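Local coordinates for protein putative NAD(P)H-flavin oxidoreductase (Streptococcus pyogenes serotype M1, PDB 2HAY) that binds FMN and probably works as a nitroreductase-family flavoenzyme, passing electrons between NAD(P)H and its substrates, at residues L87-K92 with E190-A195. Residues are numbered along the deposited sequence; the frame is centred on the assembly and turned at random. Where two conformers were deposited one is given.
Sequences LLIAEK and EKEGIA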
loop_
_atom_site.group_PDB
_atom_site.type_symbol
_atom_site.label_atom_id
_atom_site.label_comp_id
_atom_site.label_asym_id
_atom_site.label_seq_id
_atom_site.Cartn_x
_atom_site.Cartn_y
_atom_site.Cartn_z
ATOM N N LEU B 87 2.461 -0.967 -14.762
ATOM C CA LEU B 87 3.677 -1.232 -14.004
ATOM C C LEU B 87 3.846 -0.169 -12.951
ATOM O O LEU B 87 3.824 1.012 -13.279
ATOM C CB LEU B 87 4.919 -1.227 -14.934
ATOM C CG LEU B 87 4.809 -2.016 -16.235
ATOM C CD1 LEU B 87 6.094 -1.828 -17.044
ATOM C CD2 LEU B 87 4.550 -3.498 -15.965
ATOM N N LEU B 88 4.021 -0.595 -11.698
ATOM C CA LEU B 88 4.253 0.338 -10.574
ATOM C C LEU B 88 5.750 0.361 -10.325
ATOM O O LEU B 88 6.360 -0.669 -10.023
ATOM C CB LEU B 88 3.486 -0.092 -9.318
ATOM C CG LEU B 88 1.963 -0.017 -9.391
ATOM C CD1 LEU B 88 1.343 -1.223 -10.164
ATOM C CD2 LEU B 88 1.406 0.089 -7.992
ATOM N N ILE B 89 6.352 1.529 -10.537
ATOM C CA ILE B 89 7.812 1.694 -10.487
ATOM C C ILE B 89 8.174 2.537 -9.271
ATOM O O ILE B 89 7.530 3.583 -9.026
ATOM C CB ILE B 89 8.343 2.398 -11.786
ATOM C CG1 ILE B 89 7.816 1.751 -13.077
ATOM C CG2 ILE B 89 9.890 2.550 -11.788
ATOM C CD1 ILE B 89 8.020 0.253 -13.204
ATOM N N ALA B 90 9.164 2.090 -8.486
ATOM C CA ALA B 90 9.645 2.897 -7.345
ATOM C C ALA B 90 11.091 3.422 -7.522
ATOM O O ALA B 90 11.933 2.746 -8.138
ATOM C CB ALA B 90 9.513 2.121 -6.055
ATOM N N GLU B 91 11.375 4.605 -6.958
ATOM C CA GLU B 91 12.719 5.224 -7.027
ATOM C C GLU B 91 13.738 4.512 -6.126
ATOM O O GLU B 91 13.402 4.126 -5.003
ATOM C CB GLU B 91 12.650 6.671 -6.564
ATOM C CG GLU B 91 12.619 7.675 -7.655
ATOM C CD GLU B 91 12.284 9.111 -7.181
ATOM O OE1 GLU B 91 12.641 9.488 -6.043
ATOM O OE2 GLU B 91 11.656 9.870 -7.970
ATOM N N LYS B 92 14.968 4.367 -6.612
ATOM C CA LYS B 92 16.077 3.858 -5.797
ATOM C C LYS B 92 16.814 5.015 -5.172
ATOM O O LYS B 92 16.710 6.155 -5.632
ATOM C CB LYS B 92 17.070 3.061 -6.666
ATOM C CG LYS B 92 16.460 1.788 -7.273
ATOM C CD LYS B 92 17.489 1.068 -8.123
ATOM C CE LYS B 92 17.044 -0.375 -8.449
ATOM N NZ LYS B 92 17.987 -0.983 -9.456
ATOM N N GLU B 190 19.324 2.060 -12.992
ATOM C CA GLU B 190 20.204 2.652 -11.981
ATOM C C GLU B 190 19.442 3.605 -11.040
ATOM O O GLU B 190 19.916 3.897 -9.950
ATOM C CB GLU B 190 21.418 3.328 -12.639
ATOM C CG GLU B 190 22.191 2.436 -13.654
ATOM C CD GLU B 190 23.000 1.261 -13.027
ATOM O OE1 GLU B 190 23.488 0.411 -13.822
ATOM O OE2 GLU B 190 23.170 1.168 -11.772
ATOM N N LYS B 191 18.258 4.059 -11.461
ATOM C CA LYS B 191 17.493 5.059 -10.707
ATOM C C LYS B 191 16.197 4.529 -10.086
ATOM O O LYS B 191 15.643 5.170 -9.208
ATOM C CB LYS B 191 17.163 6.273 -11.595
ATOM C CG LYS B 191 18.351 7.213 -11.855
ATOM C CD LYS B 191 18.009 8.291 -12.889
ATOM C CE LYS B 191 19.241 9.082 -13.286
ATOM N NZ LYS B 191 19.001 9.898 -14.514
ATOM N N GLU B 192 15.734 3.370 -10.556
ATOM C CA GLU B 192 14.388 2.857 -10.284
ATOM C C GLU B 192 14.278 1.356 -10.574
ATOM O O GLU B 192 15.134 0.760 -11.257
ATOM C CB GLU B 192 13.312 3.635 -11.067
ATOM C CG GLU B 192 13.283 3.412 -12.575
ATOM C CD GLU B 192 12.626 4.549 -13.376
ATOM O OE1 GLU B 192 11.826 5.372 -12.822
ATOM O OE2 GLU B 192 12.936 4.634 -14.581
ATOM N N GLY B 193 13.244 0.754 -9.996
ATOM C CA GLY B 193 12.966 -0.673 -10.143
ATOM C C GLY B 193 11.463 -0.925 -10.022
ATOM O O GLY B 193 10.718 -0.150 -9.410
ATOM N N ILE B 194 11.006 -1.995 -10.635
ATOM C CA ILE B 194 9.603 -2.324 -10.550
ATOM C C ILE B 194 9.241 -2.755 -9.111
ATOM O O ILE B 194 10.026 -3.448 -8.454
ATOM C CB ILE B 194 9.215 -3.401 -11.628
ATOM C CG1 ILE B 194 7.682 -3.520 -11.737
ATOM C CG2 ILE B 194 9.929 -4.762 -11.381
ATOM C CD1 ILE B 194 7.210 -4.232 -13.008
ATOM N N ALA B 195 8.067 -2.317 -8.643
ATOM C CA ALA B 195 7.526 -2.682 -7.341
ATOM C C ALA B 195 6.487 -3.803 -7.487
ATOM O O ALA B 195 6.468 -4.783 -6.708
ATOM C CB ALA B 195 6.910 -1.446 -6.673
HETATM O O HOH W 1 16.880 7.318 -8.072
#
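Ala90 and Gly193 form the hydrogen-bonded pair where two central antiparallel strands of the nitroreductase-fold sheet meet, Ala90 N reaching Gly193 O at 2.9 Å and Gly193 N bonding back to Ala90 O. Ala195 N, 2.7 Å from Leu88 O, and Lys92 N, 2.8 Å from Lys191 O, extend the pairing; the second donor stands 41° out of the carbonyl plane. On one face Ile89 sits opposite Ile194 as a non-hydrogen-bonded pair and reaches diagonally to Glu192. A chi1 of -50° sets Ile89 CG2 anti to the backbone N, against the Glu192 chain and 3.6 Å from Glu192 CG, while CG1, beside the N, carries CD1 to Ile194 CG1 at 4.1 Å. Of the Glu192 carboxylate, OE1 makes a salt bridge to Arg55 and OE2 accepts a hydrogen bond from Asp188 N. On the other face Ala90 touches Thr144 of helix 137-162; Ala195, its CB pointing toward strand 84-91, meets Thr148 there, about 8 Å from FMN-binding Glu170, side chain to side chain. Lys92 runs alongside the Glu192 backbone, its NZ hydrogen-bonded to Leu189 O. Where strand 84-91 ends and 192-201 begins, a water lies 2.7 Å from both Lys92 O and Lys191 O.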